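Local atomic coordinates of xyloglucan-specific endo-beta-1,4-glucanase BoGH5A (Bacteroides ovatus, PDB entry 3ZMR), a protein that cuts the beta-1,4-glucan backbone of xyloglucan from within, retaining the beta configuration and releasing xyloglucan oligosaccharides. Residues A[376-381]-A[421-426]; A[382-385]-A[390-393]. All coordinates share one frame; numbering follows the deposited sequence.

In the fold
Both contacts belong to the (beta/alpha)8 barrel of the family 5 hydrolase, around its seventh strand. After the sixth barrel strand, 331-337, the chain reaches helix 371-379, then passes through the short helix 382-386, turns, and enters strand 391-396. Contact 2 closes this tight turn, with four residues between 382-385 and 390-393. After the strand, helix 406-429 brings the chain back to helix 371-379, and contact 1, between 376-381 and 421-426, closes a larger loop in which contact 2 is nested. The two meet where Leu381 CD1 packs 4.0 Å from Ile393 CD1, a methyl that Leu378 CD2 also touches, so residues of 376-381 lie directly on the strand of contact 2.

Contact 1 of 2, residues A[376-381]-A[421-426]; sequences ATLSSL and EYVVKT
The carbonyl oxygen of Tyr422 takes two bonds from Thr426, the residue whose methyl carries the contact with Leu378. Thr426 N and Thr426 OG1 reach it from opposite faces of the carbonyl plane, with OG1 at 2.8 Å from Tyr422 O. The contact joins helices 371-379 and 406-429 on the outside of the TIM barrel. With OG1 beside the backbone N (chi1 -58°), CG2 stands anti to that N and faces Leu378. Threonine suits the place: its hydroxyl is satisfied within the helix, while its methyl faces the neighbour. A serine here lacks that methyl and would probably open a gap beside CB and CD1 of Leu378. The two side chains cross at about a right angle, and Thr426 CG2 lies 3.8 Å from Leu378 CB. Leucine is long enough to reach the preceding turn of the second helix, with CD1 4.5 Å from Val423 CG1; the Val423 side chain also touches Tyr396. No hydrogen bond joins the segments; within the first, Ser380 OG donates to Thr377 O at 2.6 Å. The shared methyl contact is completed by Leu378 CD1, 3.8 Å from Thr426 CG2.

Contact 2 of 2, residues A[382-385]-A[390-393]; sequences NVFI and PVII
The ring of Phe384 meets Val391 CG2 obliquely, while one of its faces takes Val383 CG1 of the same helix, 3.7 Å above the plane and displaced toward the rim. The closer touch to the strand is made at the root of the side chain, where Phe384 CB lies 3.9 Å from Val391 CG2. From there the phenyl group leads away, and the side chain packs on Leu333 of the adjacent barrel strand. Short helix 382-386 is thereby laid against the start of strand 391-396, the seventh of the parallel (beta/alpha)8 barrel. Val391, a beta-branched residue at home in a strand, sends CG2 toward the helix to meet both Phe384 and Ile385, while its backbone is bonded to Val433 of the eighth strand. Ile385 approaches by its tip. With CG1 anti to the carbonyl carbon (chi1 -60°), CD1 comes to 4.0 Å from Val391 N. The same methyl is 4.1 Å from Val391 CG2. Pro390 packs on Ser115, Met116 and Ser119 of helix 115-122. No hydrogen bond crosses between the two segments, so their contact is apolar packing, and the strand's backbone pairs with neighbouring strands instead.

Contact 1 of 2, residues A[376-381]-A[421-426]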
loop_
_atom_site.group_PDB
_atom_site.type_symbol
_atom_site.label_atom_id
_atom_site.label_comp_id
_atom_site.label_asym_id
_atom_site.label_seq_id
_atom_site.Cartn_x
_atom_site.Cartn_y
_atom_site.Cartn_z
ATOM N N ALA A 376 13.661 -5.956 15.107
ATOM C CA ALA A 376 12.927 -4.840 15.721
ATOM C C ALA A 376 12.002 -4.174 14.715
ATOM O O ALA A 376 10.837 -3.869 15.000
ATOM C CB ALA A 376 13.885 -3.817 16.304
ATOM N N THR A 377 12.518 -3.894 13.527
ATOM C CA THR A 377 11.690 -3.181 12.551
ATOM C C THR A 377 10.524 -4.040 12.036
ATOM O O THR A 377 9.351 -3.611 12.028
ATOM C CB THR A 377 12.537 -2.709 11.368
ATOM O OG1 THR A 377 13.515 -1.779 11.863
ATOM C CG2 THR A 377 11.642 -2.079 10.265
ATOM N N LEU A 378 10.802 -5.272 11.655
ATOM C CA LEU A 378 9.741 -6.109 11.095
ATOM C C LEU A 378 8.709 -6.506 12.172
ATOM O O LEU A 378 7.499 -6.536 11.903
ATOM C CB LEU A 378 10.302 -7.319 10.363
ATOM C CG LEU A 378 11.070 -6.992 9.066
ATOM C CD1 LEU A 378 11.645 -8.274 8.461
ATOM C CD2 LEU A 378 10.169 -6.229 8.074
ATOM N N SER A 379 9.149 -6.720 13.416
ATOM C CA SER A 379 8.223 -7.035 14.515
ATOM C C SER A 379 7.327 -5.854 14.897
ATOM O O SER A 379 6.243 -6.057 15.453
ATOM C CB SER A 379 8.957 -7.580 15.729
ATOM O OG SER A 379 9.640 -6.599 16.433
ATOM N N SER A 380 7.751 -4.622 14.602
ATOM C CA SER A 380 6.938 -3.429 14.887
ATOM C C SER A 380 5.605 -3.431 14.099
ATOM O O SER A 380 4.646 -2.776 14.468
ATOM C CB SER A 380 7.737 -2.119 14.659
ATOM O OG SER A 380 7.877 -1.816 13.276
ATOM N N LEU A 381 5.559 -4.213 13.036
ATOM C CA LEU A 381 4.338 -4.415 12.234
ATOM C C LEU A 381 3.280 -5.289 12.900
ATOM O O LEU A 381 2.161 -5.412 12.395
ATOM C CB LEU A 381 4.695 -4.972 10.854
ATOM C CG LEU A 381 5.488 -3.978 9.973
ATOM C CD1 LEU A 381 6.130 -4.758 8.828
ATOM C CD2 LEU A 381 4.545 -2.898 9.471
ATOM N N GLU A 421 17.671 -15.318 3.927
ATOM C CA GLU A 421 17.076 -16.284 4.840
ATOM C C GLU A 421 16.569 -15.590 6.092
ATOM O O GLU A 421 15.478 -15.901 6.575
ATOM C CB GLU A 421 18.102 -17.348 5.222
ATOM C CG GLU A 421 17.564 -18.411 6.167
ATOM C CD GLU A 421 18.640 -19.295 6.780
ATOM O OE1 GLU A 421 19.681 -19.554 6.118
ATOM O OE2 GLU A 421 18.412 -19.761 7.920
ATOM N N TYR A 422 17.356 -14.656 6.611
ATOM C CA TYR A 422 17.031 -13.992 7.886
ATOM C C TYR A 422 15.775 -13.116 7.709
ATOM O O TYR A 422 14.842 -13.132 8.543
ATOM C CB TYR A 422 18.184 -13.157 8.457
ATOM C CG TYR A 422 17.933 -12.781 9.901
ATOM C CD1 TYR A 422 18.197 -13.679 10.927
ATOM C CD2 TYR A 422 17.358 -11.563 10.226
ATOM C CE1 TYR A 422 17.907 -13.351 12.234
ATOM C CE2 TYR A 422 17.066 -11.222 11.522
ATOM C CZ TYR A 422 17.339 -12.115 12.526
ATOM O OH TYR A 422 17.046 -11.777 13.829
ATOM N N VAL A 423 15.739 -12.342 6.641
ATOM C CA VAL A 423 14.562 -11.500 6.379
ATOM C C VAL A 423 13.301 -12.379 6.244
ATOM O O VAL A 423 12.261 -12.094 6.842
ATOM C CB VAL A 423 14.759 -10.610 5.148
ATOM C CG1 VAL A 423 13.436 -9.976 4.711
ATOM C CG2 VAL A 423 15.821 -9.570 5.474
ATOM N N VAL A 424 13.397 -13.426 5.452
ATOM C CA VAL A 424 12.274 -14.338 5.204
ATOM C C VAL A 424 11.789 -14.970 6.510
ATOM O O VAL A 424 10.615 -14.936 6.828
ATOM C CB VAL A 424 12.557 -15.388 4.113
ATOM C CG1 VAL A 424 11.443 -16.434 4.022
ATOM C CG2 VAL A 424 12.705 -14.679 2.780
ATOM N N LYS A 425 12.709 -15.540 7.270
ATOM C CA LYS A 425 12.331 -16.168 8.562
ATOM C C LYS A 425 11.687 -15.148 9.491
ATOM O O LYS A 425 10.740 -15.483 10.221
ATOM C CB LYS A 425 13.508 -16.922 9.225
ATOM C CG LYS A 425 14.341 -16.202 10.259
ATOM C CD LYS A 425 15.412 -17.149 10.820
ATOM C CE LYS A 425 16.214 -16.517 11.941
ATOM N NZ LYS A 425 17.389 -17.361 12.321
ATOM N N THR A 426 12.197 -13.922 9.515
ATOM C CA THR A 426 11.635 -12.893 10.376
ATOM C C THR A 426 10.227 -12.507 9.910
ATOM O O THR A 426 9.312 -12.309 10.715
ATOM C CB THR A 426 12.569 -11.667 10.434
ATOM O OG1 THR A 426 13.840 -12.100 10.913
ATOM C CG2 THR A 426 12.046 -10.593 11.386
#

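Contact 2 of 2, residues A[382-385]-A[390-393]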
loop_
_atom_site.group_PDB
_atom_site.type_symbol
_atom_site.label_atom_id
_atom_site.label_comp_id
_atom_site.label_asym_id
_atom_site.label_seq_id
_atom_site.Cartn_x
_atom_site.Cartn_y
_atom_site.Cartn_z
ATOM N N ASN A 382 3.626 -5.842 14.069
ATOM C CA ASN A 382 2.659 -6.603 14.883
ATOM C C ASN A 382 1.413 -5.810 15.230
ATOM O O ASN A 382 0.353 -6.381 15.417
ATOM C CB ASN A 382 3.319 -7.275 16.121
ATOM C CG ASN A 382 3.777 -6.334 17.238
ATOM O OD1 ASN A 382 3.720 -5.127 17.179
ATOM N ND2 ASN A 382 4.266 -6.961 18.323
ATOM N N VAL A 383 1.530 -4.484 15.292
ATOM C CA VAL A 383 0.362 -3.631 15.568
ATOM C C VAL A 383 -0.729 -3.832 14.496
ATOM O O VAL A 383 -1.919 -3.843 14.803
ATOM C CB VAL A 383 0.751 -2.149 15.736
ATOM C CG1 VAL A 383 1.287 -1.540 14.456
ATOM C CG2 VAL A 383 -0.433 -1.347 16.240
ATOM N N PHE A 384 -0.315 -4.018 13.245
ATOM C CA PHE A 384 -1.254 -4.327 12.174
ATOM C C PHE A 384 -1.788 -5.745 12.257
ATOM O O PHE A 384 -3.008 -5.957 12.215
ATOM C CB PHE A 384 -0.614 -4.028 10.790
ATOM C CG PHE A 384 -0.257 -2.585 10.652
ATOM C CD1 PHE A 384 -1.242 -1.640 10.521
ATOM C CD2 PHE A 384 1.055 -2.157 10.716
ATOM C CE1 PHE A 384 -0.949 -0.290 10.488
ATOM C CE2 PHE A 384 1.354 -0.799 10.671
ATOM C CZ PHE A 384 0.364 0.125 10.526
ATOM N N ILE A 385 -0.884 -6.706 12.443
ATOM C CA ILE A 385 -1.270 -8.113 12.465
ATOM C C ILE A 385 -2.307 -8.343 13.580
ATOM O O ILE A 385 -3.319 -9.008 13.383
ATOM C CB ILE A 385 -0.041 -9.040 12.630
ATOM C CG1 ILE A 385 0.951 -8.838 11.464
ATOM C CG2 ILE A 385 -0.453 -10.506 12.785
ATOM C CD1 ILE A 385 0.357 -9.128 10.093
ATOM N N PRO A 390 -3.418 -7.781 7.495
ATOM C CA PRO A 390 -2.208 -8.450 7.026
ATOM C C PRO A 390 -1.269 -7.487 6.339
ATOM O O PRO A 390 -1.675 -6.389 5.910
ATOM C CB PRO A 390 -2.758 -9.496 6.069
ATOM C CG PRO A 390 -3.982 -8.838 5.471
ATOM C CD PRO A 390 -4.568 -8.061 6.630
ATOM N N VAL A 391 -0.012 -7.907 6.258
ATOM C CA VAL A 391 1.054 -7.063 5.714
ATOM C C VAL A 391 1.852 -7.854 4.692
ATOM O O VAL A 391 2.347 -8.938 4.980
ATOM C CB VAL A 391 2.000 -6.526 6.812
ATOM C CG1 VAL A 391 3.070 -5.630 6.223
ATOM C CG2 VAL A 391 1.237 -5.795 7.903
ATOM N N ILE A 392 1.969 -7.263 3.501
ATOM C CA ILE A 392 2.849 -7.730 2.460
ATOM C C ILE A 392 4.114 -6.883 2.484
ATOM O O ILE A 392 4.063 -5.661 2.464
ATOM C CB ILE A 392 2.174 -7.640 1.083
ATOM C CG1 ILE A 392 1.028 -8.646 1.001
ATOM C CG2 ILE A 392 3.152 -7.939 -0.046
ATOM C CD1 ILE A 392 0.017 -8.352 -0.089
ATOM N N ILE A 393 5.261 -7.556 2.592
ATOM C CA ILE A 393 6.551 -6.916 2.332
ATOM C C ILE A 393 6.745 -7.073 0.829
ATOM O O ILE A 393 7.217 -8.095 0.313
ATOM C CB ILE A 393 7.706 -7.513 3.175
ATOM C CG1 ILE A 393 7.398 -7.368 4.682
ATOM C CG2 ILE A 393 9.072 -6.915 2.807
ATOM C CD1 ILE A 393 7.183 -5.945 5.164
#